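Local atomic coordinates of probable aminotransferase (Pseudomonas aeruginosa, PDB entry 5YKR), a protein that is a probable aminotransferase of class III, within the pyridoxal-phosphate-dependent superfamily, and carries its cofactor covalently bound. Residues D350-R353 and H354-L358; A436-A439 and E440-E443. One frame throughout, in Å; residues are numbered along the deposited sequence.

Contact 1 (D350-R353 and H354-L358); sequences DAYR and HMFQL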
loop_
_atom_site.group_PDB
_atom_site.type_symbol
_atom_site.label_atom_id
_atom_site.label_comp_id
_atom_site.label_asym_id
_atom_site.label_seq_id
_atom_site.Cartn_x
_atom_site.Cartn_y
_atom_site.Cartn_z
ATOM N N ASP A 350 5.651 -17.408 24.339
ATOM C CA ASP A 350 7.053 -17.783 24.539
ATOM C C ASP A 350 8.009 -16.852 23.788
ATOM O O ASP A 350 9.083 -16.486 24.280
ATOM C CB ASP A 350 7.324 -19.233 24.083
ATOM C CG ASP A 350 6.749 -20.299 24.986
ATOM O OD1 ASP A 350 6.346 -20.030 26.122
ATOM O OD2 ASP A 350 6.724 -21.499 24.555
ATOM N N ALA A 351 7.608 -16.476 22.577
ATOM C CA ALA A 351 8.429 -15.568 21.763
ATOM C C ALA A 351 8.581 -14.229 22.502
ATOM O O ALA A 351 9.683 -13.682 22.620
ATOM C CB ALA A 351 7.814 -15.363 20.399
ATOM N N TYR A 352 7.443 -13.706 22.958
ATOM C CA TYR A 352 7.481 -12.427 23.644
ATOM C C TYR A 352 8.274 -12.511 24.961
ATOM O O TYR A 352 8.960 -11.581 25.327
ATOM C CB TYR A 352 6.099 -11.861 23.839
ATOM C CG TYR A 352 5.555 -11.093 22.646
ATOM C CD1 TYR A 352 4.799 -11.722 21.654
ATOM C CD2 TYR A 352 5.722 -9.727 22.555
ATOM C CE1 TYR A 352 4.248 -11.002 20.596
ATOM C CE2 TYR A 352 5.219 -9.015 21.481
ATOM C CZ TYR A 352 4.474 -9.636 20.523
ATOM O OH TYR A 352 3.909 -8.891 19.515
ATOM N N ARG A 353 8.166 -13.615 25.678
ATOM C CA ARG A 353 8.919 -13.764 26.905
ATOM C C ARG A 353 10.404 -13.585 26.650
ATOM O O ARG A 353 11.110 -12.870 27.388
ATOM C CB ARG A 353 8.626 -15.096 27.568
ATOM C CG ARG A 353 9.312 -15.236 28.923
ATOM C CD ARG A 353 8.938 -16.549 29.664
ATOM N NE ARG A 353 7.531 -16.958 29.502
ATOM C CZ ARG A 353 7.101 -17.913 28.654
ATOM N NH1 ARG A 353 7.954 -18.684 27.964
ATOM N NH2 ARG A 353 5.813 -18.140 28.547
ATOM N N HIS A 354 10.901 -14.274 25.631
ATOM C CA HIS A 354 12.301 -14.151 25.241
ATOM C C HIS A 354 12.632 -12.717 24.833
ATOM O O HIS A 354 13.646 -12.138 25.261
ATOM C CB HIS A 354 12.617 -15.098 24.093
ATOM C CG HIS A 354 14.019 -14.983 23.578
ATOM N ND1 HIS A 354 15.062 -15.676 24.155
ATOM C CD2 HIS A 354 14.553 -14.284 22.554
ATOM C CE1 HIS A 354 16.175 -15.377 23.519
ATOM N NE2 HIS A 354 15.895 -14.530 22.549
ATOM N N MET A 355 11.800 -12.141 23.983
ATOM C CA MET A 355 12.048 -10.761 23.522
ATOM C C MET A 355 12.095 -9.775 24.699
ATOM O O MET A 355 12.941 -8.872 24.734
ATOM C CB MET A 355 10.953 -10.377 22.521
ATOM C CG MET A 355 11.052 -11.119 21.195
ATOM S SD MET A 355 9.553 -11.175 20.208
ATOM C CE MET A 355 9.367 -9.459 19.754
ATOM N N PHE A 356 11.216 -9.963 25.661
ATOM C CA PHE A 356 11.182 -9.048 26.840
ATOM C C PHE A 356 12.448 -9.203 27.700
ATOM O O PHE A 356 13.008 -8.225 28.182
ATOM C CB PHE A 356 9.999 -9.344 27.751
ATOM C CG PHE A 356 8.649 -9.098 27.187
ATOM C CD1 PHE A 356 8.441 -8.282 26.093
ATOM C CD2 PHE A 356 7.557 -9.706 27.784
ATOM C CE1 PHE A 356 7.177 -8.038 25.612
ATOM C CE2 PHE A 356 6.270 -9.511 27.299
ATOM C CZ PHE A 356 6.089 -8.646 26.205
ATOM N N GLN A 357 12.889 -10.444 27.896
ATOM C CA GLN A 357 14.090 -10.656 28.699
ATOM C C GLN A 357 15.306 -9.932 28.074
ATOM O O GLN A 357 16.094 -9.252 28.758
ATOM C CB GLN A 357 14.370 -12.168 28.836
ATOM C CG GLN A 357 15.673 -12.526 29.525
ATOM C CD GLN A 357 15.952 -14.008 29.446
ATOM O OE1 GLN A 357 16.854 -14.465 28.718
ATOM N NE2 GLN A 357 15.201 -14.771 30.204
ATOM N N LEU A 358 15.461 -10.103 26.764
ATOM C CA LEU A 358 16.612 -9.518 26.073
ATOM C C LEU A 358 16.486 -7.989 26.007
ATOM O O LEU A 358 17.484 -7.277 26.163
ATOM C CB LEU A 358 16.841 -10.157 24.694
ATOM C CG LEU A 358 17.513 -11.532 24.611
ATOM C CD1 LEU A 358 18.956 -11.416 25.048
ATOM C CD2 LEU A 358 16.861 -12.534 25.525
#
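Tyr352 and Phe356 sit one helical turn apart, and their rings touch with Tyr352 CD2 3.8 Å from Phe356 CE1. The Phe356 atom arrives at the edge of the tyrosine ring, and the two planes are inclined at 58°. A chi1 of -66° places Phe356 CG beside its own backbone N and turns the ring back over the preceding turn, where one face lies on Tyr352 O, 3.1 Å from CG. Met355 approaches the tyrosine from another direction: its SD stands above the ring face, 4.8 Å from the centroid and only 15° off the normal, a rather distant Met-aromatic contact. Flexible and polarisable, methionine suits this buried place. Tyrosine adds a polar end to its flat apolar surface, and its OH is hydrogen-bonded to Ile264 O.

Charges meet on the exposed side. Arg353 grips one oxygen of Asp350 with both terminal nitrogens, NH1 at 2.8 Å and NH2 at 3.1 Å from OD1, which lies close to the guanidinium plane. Long and bent, the arginine can reach back three residues to the short aspartate.

Backbone bonds tie the two halves together, from Met355 N to Ala351 O and, at 2.8 Å, from Phe356 N to Tyr352 O. This i to i+4 pattern, with an apolar face and an i, i+3 ion pair on the exposed one, is that of an amphipathic alpha-helix, here the start of helix 349-372.

Contact 2 (A436-A439 and E440-E443); sequences ATRA and EDVE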
loop_
_atom_site.group_PDB
_atom_site.type_symbol
_atom_site.label_atom_id
_atom_site.label_comp_id
_atom_site.label_asym_id
_atom_site.label_seq_id
_atom_site.Cartn_x
_atom_site.Cartn_y
_atom_site.Cartn_z
ATOM N N ALA A 436 15.217 -14.525 17.722
ATOM C CA ALA A 436 16.577 -14.936 17.370
ATOM C C ALA A 436 17.694 -14.085 18.050
ATOM O O ALA A 436 18.878 -14.454 17.985
ATOM C CB ALA A 436 16.765 -14.918 15.879
ATOM N N THR A 437 17.328 -12.975 18.694
ATOM C CA THR A 437 18.326 -12.166 19.409
ATOM C C THR A 437 18.934 -12.988 20.557
ATOM O O THR A 437 18.221 -13.775 21.219
ATOM C CB THR A 437 17.719 -10.860 19.944
ATOM O OG1 THR A 437 16.949 -10.244 18.875
ATOM C CG2 THR A 437 18.810 -9.928 20.499
ATOM N N ARG A 438 20.243 -12.880 20.727
ATOM C CA ARG A 438 20.933 -13.609 21.786
ATOM C C ARG A 438 21.514 -12.628 22.798
ATOM O O ARG A 438 21.768 -11.458 22.478
ATOM C CB ARG A 438 22.086 -14.414 21.162
ATOM C CG ARG A 438 21.677 -15.478 20.151
ATOM C CD ARG A 438 22.866 -15.949 19.305
ATOM N NE ARG A 438 23.606 -14.810 18.703
ATOM C CZ ARG A 438 24.705 -14.882 17.942
ATOM N NH1 ARG A 438 25.251 -16.061 17.627
ATOM N NH2 ARG A 438 25.244 -13.755 17.458
ATOM N N ALA A 439 21.753 -13.113 24.012
ATOM C CA ALA A 439 22.339 -12.274 25.060
ATOM C C ALA A 439 23.653 -11.631 24.613
ATOM O O ALA A 439 23.897 -10.449 24.872
ATOM C CB ALA A 439 22.558 -13.108 26.307
ATOM N N GLU A 440 24.484 -12.373 23.896
ATOM C CA GLU A 440 25.732 -11.812 23.371
ATOM C C GLU A 440 25.541 -10.620 22.447
ATOM O O GLU A 440 26.406 -9.738 22.354
ATOM C CB GLU A 440 26.646 -12.887 22.716
ATOM C CG GLU A 440 26.114 -13.523 21.453
ATOM C CD GLU A 440 26.909 -14.739 20.990
ATOM O OE1 GLU A 440 28.039 -14.537 20.468
ATOM O OE2 GLU A 440 26.393 -15.879 21.132
ATOM N N ASP A 441 24.421 -10.619 21.724
ATOM C CA ASP A 441 24.143 -9.541 20.786
ATOM C C ASP A 441 23.812 -8.262 21.558
ATOM O O ASP A 441 24.259 -7.164 21.202
ATOM C CB ASP A 441 22.917 -9.895 19.944
ATOM C CG ASP A 441 23.079 -11.138 19.112
ATOM O OD1 ASP A 441 24.227 -11.510 18.767
ATOM O OD2 ASP A 441 22.006 -11.758 18.809
ATOM N N VAL A 442 23.054 -8.419 22.626
ATOM C CA VAL A 442 22.756 -7.303 23.519
ATOM C C VAL A 442 24.044 -6.779 24.178
ATOM O O VAL A 442 24.249 -5.551 24.264
ATOM C CB VAL A 442 21.717 -7.710 24.561
ATOM C CG1 VAL A 442 21.547 -6.623 25.600
ATOM C CG2 VAL A 442 20.399 -8.028 23.897
ATOM N N GLU A 443 24.909 -7.687 24.619
ATOM C CA GLU A 443 26.170 -7.267 25.218
ATOM C C GLU A 443 27.028 -6.488 24.227
ATOM O O GLU A 443 27.693 -5.497 24.609
ATOM C CB GLU A 443 26.910 -8.513 25.791
ATOM C CG GLU A 443 26.176 -9.129 26.974
ATOM C CD GLU A 443 26.468 -10.633 27.270
ATOM O OE1 GLU A 443 27.448 -11.248 26.738
ATOM O OE2 GLU A 443 25.689 -11.222 28.074
HETATM O O HOH W 1 21.645 -13.764 16.961
#
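Arg438 and Asp441 join across the N-terminus of helix 439-456, where Arg438 is the N-cap and Asp441 the third helical residue. The aspartate supplies one half of a capping box: its OD2 accepts the Arg438 backbone N at 2.8 Å, approached from above the carboxylate plane. The other half is absent, since Arg438 has no side-chain acceptor; Asp441 N instead makes a bent backbone bond, 133° at the hydrogen, to Arg438 O over 2.9 Å. Aspartate suits the spot, being short enough, with CG beside its own backbone N (chi1 -61°), to reach back to the N-cap amide, and its negative charge would probably be favoured near the helix start.

This part is tightly packed. Asp441 is buried, and Thr437 CG2 lies beside its carboxylate while also meeting Val442 CG2 at 4.2 Å. Threonine serves both needs here, since its OG1 bonds to Cys434 N.

Toward solvent the contact is looser. The exposed Arg438 side chain bends at chi3, bringing its guanidinium edge to Asp441, with NE making weak bonds to both carboxylate oxygens. Glu440 lays its carboxylate over one guanidinium face, the planes 13° apart. That ion pair is long, 3.7 Å from Arg438 NH1 to Glu440 OE2, and rests on charge alone. A water donates to both Ala436 O and Asp441 OD2. In the guanidinium plane Arg438 NH2 meets the syn lone pair of Asp441 OD1 at 2.8 Å.

The centres of contacts 1 and 2 lie about 12 Å apart, and their residues touch directly although some eighty residues of chain separate them. His354 of contact 1 probably hydrogen-bonds through NE2 to Thr437 O of contact 2, 2.8 Å away, tying helix 349-372 to the loop just before the helical cap. Beside it Leu358 packs on the start of helix 439-456, its CD1 3.4 Å from Ala439 N, while Val442 CG2 comes 3.8 Å from Leu358 O. The early turns of helix 349-372 are thus joined to the start of helix 439-456 by one polar link and by the packing of Leu358 and Val442. Neither contact includes Lys286, the residue that carries the pyridoxal phosphate.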